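Local structure of Sb(V)-As(V) reductase (2J6P) at residues Thr48-Lys61 and Lys84-Tyr98. The protein probably reduces arsenate and antimonate to their trivalent forms, using a rhodanese-like fold related to that of the Cdc25 phosphatases. Residues are numbered along the deposited sequence; the frame is centred on the assembly and turned at random.
With SO4 (sulfate ion), chain T; SO4 (sulfate ion), chain J.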
loop_
_atom_site.group_PDB
_atom_site.type_symbol
_atom_site.label_atom_id
_atom_site.label_comp_id
_atom_site.label_asym_id
_atom_site.label_seq_id
_atom_site.Cartn_x
_atom_site.Cartn_y
_atom_site.Cartn_z
ATOM N N THR A 48 7.941 -3.481 -11.068
ATOM C CA THR A 48 6.643 -2.907 -11.536
ATOM C C THR A 48 6.546 -1.375 -11.333
ATOM O O THR A 48 5.945 -0.658 -12.141
ATOM C CB THR A 48 5.508 -3.621 -10.784
ATOM O OG1 THR A 48 5.547 -4.999 -11.276
ATOM C CG2 THR A 48 4.103 -3.017 -11.207
ATOM N N ILE A 49 7.106 -0.863 -10.228
ATOM C CA ILE A 49 6.920 0.521 -9.928
ATOM C C ILE A 49 7.499 1.445 -10.969
ATOM O O ILE A 49 7.038 2.552 -11.107
ATOM C CB ILE A 49 7.450 0.777 -8.461
ATOM C CG1 ILE A 49 7.097 2.096 -7.944
ATOM C CG2 ILE A 49 8.904 0.688 -8.398
ATOM C CD1 ILE A 49 7.766 2.262 -6.488
ATOM N N SER A 50 8.550 1.031 -11.685
ATOM C CA SER A 50 9.224 1.964 -12.506
ATOM C C SER A 50 9.444 1.499 -13.945
ATOM O O SER A 50 10.007 2.284 -14.716
ATOM C CB SER A 50 10.552 2.211 -11.808
ATOM O OG SER A 50 11.379 1.021 -11.789
ATOM N N CYS A 51 9.138 0.218 -14.291
ATOM C CA CYS A 51 9.289 -0.284 -15.667
ATOM C C CYS A 51 8.316 0.356 -16.617
ATOM O O CYS A 51 7.255 0.764 -16.188
ATOM C CB CYS A 51 9.079 -1.761 -15.790
ATOM S SG CYS A 51 10.478 -2.591 -15.213
ATOM N N THR A 52 8.751 0.602 -17.869
ATOM C CA THR A 52 7.917 1.327 -18.797
ATOM C C THR A 52 7.541 0.361 -19.906
ATOM O O THR A 52 8.057 -0.716 -19.959
ATOM C CB THR A 52 8.588 2.532 -19.393
ATOM O OG1 THR A 52 9.748 2.019 -20.127
ATOM C CG2 THR A 52 9.135 3.501 -18.242
ATOM N N GLU A 53 6.597 0.762 -20.765
ATOM C CA GLU A 53 5.993 -0.101 -21.733
ATOM C C GLU A 53 7.018 -0.784 -22.650
ATOM O O GLU A 53 6.899 -1.970 -22.908
ATOM C CB GLU A 53 5.055 0.824 -22.559
ATOM C CG GLU A 53 4.415 0.166 -23.728
ATOM C CD GLU A 53 3.702 1.215 -24.691
ATOM O OE1 GLU A 53 4.427 1.906 -25.530
ATOM O OE2 GLU A 53 2.412 1.316 -24.600
ATOM N N GLU A 54 8.000 -0.027 -23.222
ATOM C CA GLU A 54 9.001 -0.627 -24.132
ATOM C C GLU A 54 9.808 -1.679 -23.434
ATOM O O GLU A 54 10.309 -2.658 -24.064
ATOM C CB GLU A 54 9.917 0.450 -24.702
ATOM C CG GLU A 54 10.667 -0.047 -25.941
ATOM C CD GLU A 54 11.670 1.005 -26.562
ATOM O OE1 GLU A 54 11.456 2.264 -26.398
ATOM O OE2 GLU A 54 12.696 0.552 -27.207
ATOM N N MET A 55 9.938 -1.548 -22.101
ATOM C CA MET A 55 10.764 -2.511 -21.386
ATOM C C MET A 55 10.033 -3.883 -21.434
ATOM O O MET A 55 10.664 -4.912 -21.490
ATOM C CB MET A 55 10.912 -1.949 -19.942
ATOM C CG MET A 55 12.031 -0.712 -20.018
ATOM S SD MET A 55 12.120 -0.018 -18.305
ATOM C CE MET A 55 12.956 -1.344 -17.471
ATOM N N TYR A 56 8.705 -3.900 -21.250
ATOM C CA TYR A 56 7.940 -5.172 -21.304
ATOM C C TYR A 56 7.939 -5.728 -22.760
ATOM O O TYR A 56 7.980 -6.870 -22.900
ATOM C CB TYR A 56 6.465 -4.918 -20.938
ATOM C CG TYR A 56 6.316 -4.641 -19.413
ATOM C CD1 TYR A 56 6.288 -3.341 -18.958
ATOM C CD2 TYR A 56 6.416 -5.678 -18.480
ATOM C CE1 TYR A 56 6.230 -3.067 -17.567
ATOM C CE2 TYR A 56 6.308 -5.461 -17.128
ATOM C CZ TYR A 56 6.263 -4.118 -16.661
ATOM O OH TYR A 56 6.158 -3.760 -15.321
ATOM N N GLU A 57 7.940 -4.862 -23.759
ATOM C CA GLU A 57 8.038 -5.241 -25.197
ATOM C C GLU A 57 9.337 -5.909 -25.461
ATOM O O GLU A 57 9.357 -7.051 -26.019
ATOM C CB GLU A 57 7.872 -4.010 -26.089
ATOM C CG GLU A 57 6.435 -3.643 -26.031
ATOM C CD GLU A 57 6.156 -2.259 -26.696
ATOM O OE1 GLU A 57 7.033 -1.768 -27.396
ATOM O OE2 GLU A 57 5.093 -1.667 -26.459
ATOM N N LYS A 58 10.421 -5.354 -24.908
ATOM C CA LYS A 58 11.735 -5.962 -25.180
ATOM C C LYS A 58 11.823 -7.245 -24.366
ATOM O O LYS A 58 12.425 -8.233 -24.824
ATOM C CB LYS A 58 12.880 -5.025 -24.712
ATOM C CG LYS A 58 13.039 -3.867 -25.609
ATOM C CD LYS A 58 13.987 -2.677 -25.106
ATOM C CE LYS A 58 14.385 -1.863 -26.324
ATOM N NZ LYS A 58 15.817 -1.432 -26.305
ATOM N N LEU A 59 11.213 -7.280 -23.154
ATOM C CA LEU A 59 11.275 -8.598 -22.487
ATOM C C LEU A 59 10.479 -9.694 -23.298
ATOM O O LEU A 59 10.905 -10.849 -23.362
ATOM C CB LEU A 59 10.620 -8.531 -21.079
ATOM C CG LEU A 59 10.720 -9.819 -20.261
ATOM C CD1 LEU A 59 12.235 -10.358 -19.937
ATOM C CD2 LEU A 59 9.950 -9.557 -18.853
ATOM N N ALA A 60 9.301 -9.310 -23.808
ATOM C CA ALA A 60 8.463 -10.241 -24.585
ATOM C C ALA A 60 9.298 -10.747 -25.748
ATOM O O ALA A 60 9.292 -11.943 -25.998
ATOM C CB ALA A 60 7.162 -9.501 -25.088
ATOM N N LYS A 61 9.974 -9.869 -26.503
ATOM C CA LYS A 61 10.716 -10.399 -27.673
ATOM C C LYS A 61 11.855 -11.299 -27.174
ATOM O O LYS A 61 12.121 -12.375 -27.707
ATOM C CB LYS A 61 11.317 -9.193 -28.424
ATOM C CG LYS A 61 12.229 -9.544 -29.678
ATOM C CD LYS A 61 12.611 -8.237 -30.356
ATOM C CE LYS A 61 12.825 -8.318 -31.908
ATOM N NZ LYS A 61 14.122 -8.925 -32.028
ATOM N N LYS A 84 0.212 -6.884 -11.624
ATOM C CA LYS A 84 0.353 -5.728 -12.502
ATOM C C LYS A 84 1.406 -5.927 -13.559
ATOM O O LYS A 84 1.091 -5.654 -14.691
ATOM C CB LYS A 84 0.667 -4.421 -11.750
ATOM C CG LYS A 84 -0.611 -3.923 -11.004
ATOM C CD LYS A 84 -0.134 -2.711 -10.227
ATOM C CE LYS A 84 -0.807 -1.504 -10.738
ATOM N NZ LYS A 84 -1.997 -1.207 -9.876
ATOM N N GLY A 85 2.617 -6.383 -13.171
ATOM C CA GLY A 85 3.687 -6.719 -14.165
ATOM C C GLY A 85 3.199 -7.752 -15.184
ATOM O O GLY A 85 3.448 -7.648 -16.395
ATOM N N ALA A 86 2.469 -8.753 -14.703
ATOM C CA ALA A 86 1.995 -9.848 -15.633
ATOM C C ALA A 86 0.945 -9.306 -16.612
ATOM O O ALA A 86 0.919 -9.687 -17.791
ATOM C CB ALA A 86 1.436 -11.018 -14.838
ATOM N N ASN A 87 0.060 -8.444 -16.099
ATOM C CA ASN A 87 -0.902 -7.678 -16.952
ATOM C C ASN A 87 -0.096 -6.834 -17.990
ATOM O O ASN A 87 -0.421 -6.895 -19.173
ATOM C CB ASN A 87 -1.737 -6.693 -16.104
ATOM C CG ASN A 87 -2.901 -7.371 -15.450
ATOM O OD1 ASN A 87 -3.484 -8.322 -16.031
ATOM N ND2 ASN A 87 -3.287 -6.886 -14.255
ATOM N N ARG A 88 0.857 -6.012 -17.555
ATOM C CA ARG A 88 1.662 -5.226 -18.542
ATOM C C ARG A 88 2.376 -6.143 -19.578
ATOM O O ARG A 88 2.481 -5.812 -20.751
ATOM C CB ARG A 88 2.669 -4.455 -17.757
ATOM C CG ARG A 88 1.991 -3.275 -16.957
ATOM C CD ARG A 88 3.128 -2.694 -16.170
ATOM N NE ARG A 88 2.718 -1.720 -15.167
ATOM C CZ ARG A 88 3.579 -1.139 -14.335
ATOM N NH1 ARG A 88 4.937 -1.459 -14.388
ATOM N NH2 ARG A 88 3.050 -0.250 -13.444
ATOM N N PHE A 89 2.961 -7.233 -19.084
ATOM C CA PHE A 89 3.659 -8.141 -19.896
ATOM C C PHE A 89 2.677 -8.781 -20.971
ATOM O O PHE A 89 2.999 -8.826 -22.195
ATOM C CB PHE A 89 4.255 -9.241 -19.093
ATOM C CG PHE A 89 5.117 -10.209 -19.958
ATOM C CD1 PHE A 89 6.241 -9.724 -20.649
ATOM C CD2 PHE A 89 4.674 -11.538 -20.188
ATOM C CE1 PHE A 89 6.978 -10.596 -21.493
ATOM C CE2 PHE A 89 5.397 -12.405 -21.042
ATOM C CZ PHE A 89 6.569 -11.923 -21.720
ATOM N N ALA A 90 1.499 -9.240 -20.532
ATOM C CA ALA A 90 0.627 -9.970 -21.412
ATOM C C ALA A 90 0.146 -8.941 -22.416
ATOM O O ALA A 90 0.016 -9.292 -23.571
ATOM C CB ALA A 90 -0.642 -10.546 -20.640
ATOM N N LEU A 91 -0.141 -7.687 -21.996
ATOM C CA LEU A 91 -0.570 -6.616 -22.998
ATOM C C LEU A 91 0.551 -6.305 -24.003
ATOM O O LEU A 91 0.320 -6.208 -25.194
ATOM C CB LEU A 91 -1.090 -5.347 -22.348
ATOM C CG LEU A 91 -2.316 -5.618 -21.402
ATOM C CD1 LEU A 91 -2.344 -4.596 -20.181
ATOM C CD2 LEU A 91 -3.510 -5.481 -22.342
ATOM N N ALA A 92 1.789 -6.212 -23.562
ATOM C CA ALA A 92 2.914 -6.080 -24.531
ATOM C C ALA A 92 3.078 -7.271 -25.464
ATOM O O ALA A 92 3.334 -7.090 -26.698
ATOM C CB ALA A 92 4.277 -5.842 -23.817
ATOM N N GLN A 93 2.904 -8.491 -24.965
ATOM C CA GLN A 93 3.032 -9.689 -25.875
ATOM C C GLN A 93 1.903 -9.575 -26.962
ATOM O O GLN A 93 2.153 -9.801 -28.104
ATOM C CB GLN A 93 2.764 -11.013 -25.153
ATOM C CG GLN A 93 3.872 -11.424 -24.342
ATOM C CD GLN A 93 3.611 -12.810 -23.814
ATOM O OE1 GLN A 93 2.643 -13.027 -23.149
ATOM N NE2 GLN A 93 4.504 -13.723 -24.059
ATOM N N LYS A 94 0.676 -9.265 -26.555
ATOM C CA LYS A 94 -0.407 -9.164 -27.502
ATOM C C LYS A 94 -0.033 -8.032 -28.517
ATOM O O LYS A 94 -0.188 -8.199 -29.683
ATOM C CB LYS A 94 -1.698 -8.784 -26.817
ATOM C CG LYS A 94 -3.060 -9.004 -27.696
ATOM C CD LYS A 94 -4.261 -9.385 -26.755
ATOM C CE LYS A 94 -5.655 -9.044 -27.477
ATOM N NZ LYS A 94 -6.849 -9.918 -27.046
ATOM N N LYS A 95 0.466 -6.885 -28.066
ATOM C CA LYS A 95 0.732 -5.821 -29.005
ATOM C C LYS A 95 1.786 -6.248 -30.029
ATOM O O LYS A 95 1.727 -5.891 -31.190
ATOM C CB LYS A 95 1.120 -4.540 -28.226
ATOM C CG LYS A 95 1.764 -3.418 -29.055
ATOM C CD LYS A 95 1.786 -2.137 -28.282
ATOM C CE LYS A 95 3.049 -1.295 -28.711
ATOM N NZ LYS A 95 3.293 -0.062 -27.836
ATOM N N LEU A 96 2.713 -7.092 -29.650
ATOM C CA LEU A 96 3.777 -7.378 -30.509
ATOM C C LEU A 96 3.399 -8.614 -31.338
ATOM O O LEU A 96 4.154 -8.958 -32.259
ATOM C CB LEU A 96 5.051 -7.689 -29.721
ATOM C CG LEU A 96 5.751 -6.409 -29.079
ATOM C CD1 LEU A 96 7.125 -6.821 -28.615
ATOM C CD2 LEU A 96 5.920 -5.292 -30.021
ATOM N N GLY A 97 2.372 -9.354 -30.918
ATOM C CA GLY A 97 1.945 -10.597 -31.634
ATOM C C GLY A 97 2.468 -11.886 -31.153
ATOM O O GLY A 97 2.571 -12.872 -31.968
ATOM N N TYR A 98 2.859 -11.945 -29.855
ATOM C CA TYR A 98 3.461 -13.176 -29.320
ATOM C C TYR A 98 2.462 -13.858 -28.405
ATOM O O TYR A 98 1.685 -13.224 -27.776
ATOM C CB TYR A 98 4.735 -12.918 -28.430
ATOM C CG TYR A 98 5.953 -12.406 -29.160
ATOM C CD1 TYR A 98 6.463 -11.097 -28.885
ATOM C CD2 TYR A 98 6.515 -13.127 -30.206
ATOM C CE1 TYR A 98 7.578 -10.565 -29.602
ATOM C CE2 TYR A 98 7.606 -12.572 -30.979
ATOM C CZ TYR A 98 8.125 -11.329 -30.632
ATOM O OH TYR A 98 9.194 -10.793 -31.329
HETATM S S SO4 T . 4.590 3.689 -19.207
HETATM O O1 SO4 T . 5.020 2.967 -20.363
HETATM O O2 SO4 T . 3.624 4.754 -19.348
HETATM O O3 SO4 T . 5.788 4.449 -19.059
HETATM O O4 SO4 T . 4.286 2.870 -17.989
HETATM S S SO4 J . -0.236 1.100 -13.690
HETATM O O1 SO4 J . 0.513 2.026 -12.885
HETATM O O2 SO4 J . -0.519 1.491 -15.084
HETATM O O3 SO4 J . -1.285 0.944 -12.663
HETATM O O4 SO4 J . 0.562 -0.145 -13.851
HETATM O O HOH W 1 6.318 1.078 -26.927
HETATM O O HOH W 2 6.677 -13.208 -25.594
#
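In the helix pair that packs helix 53-61 across helix 84-96 of the rhodanese-like domain, Tyr56 enters as a knob among Gly85, Arg88, Phe89 and Ala92, where the axes approach to 8.5 Å at a crossing angle of -68°. Arg88 CB stands over the middle of the tyrosine ring, 3.6 Å from its centroid. The extended Arg88 chain then runs out along the phenol, carrying a guanidinium group almost perpendicular to the ring (planes 81° apart). Arg88 NH1 is thereby shared between two acceptors: Tyr56 OH at 2.8 Å and Thr48 O at 2.6 Å, the latter met in the carbonyl plane on a lone pair. Thr48 CG2 lies over one guanidinium face, toward its rim, while a sulfate, probably from the crystallisation liquor, takes NE and NH2 at the edge. The bond to Thr48 O ties the loop ahead of helix 53-61 to the arginine, while that to Tyr56 OH holds the helix, and Arg88 also packs on Thr52 of a neighbouring subunit.

Both helices flank the parallel sheet of the rhodanese fold, and on the sheet side Phe89 leans on Val103 of strand 102-106. With CG anti to the backbone N (chi1 -176°), its ring swings under helix 53-61, bringing CE1 within 3.4 Å of Ala60 CA. Farther along, Leu96 CD1 lies against Glu57 CB, and Tyr98, just past the Schellman turn at Gly97, stacks on Phe64 and reaches Lys61 CG through its hydroxyl. At the outer margin Lys95 NZ bridges two carboxylates, Glu57 OE2 at 2.8 Å, from the syn side, and Glu53 OE1 at 3.2 Å.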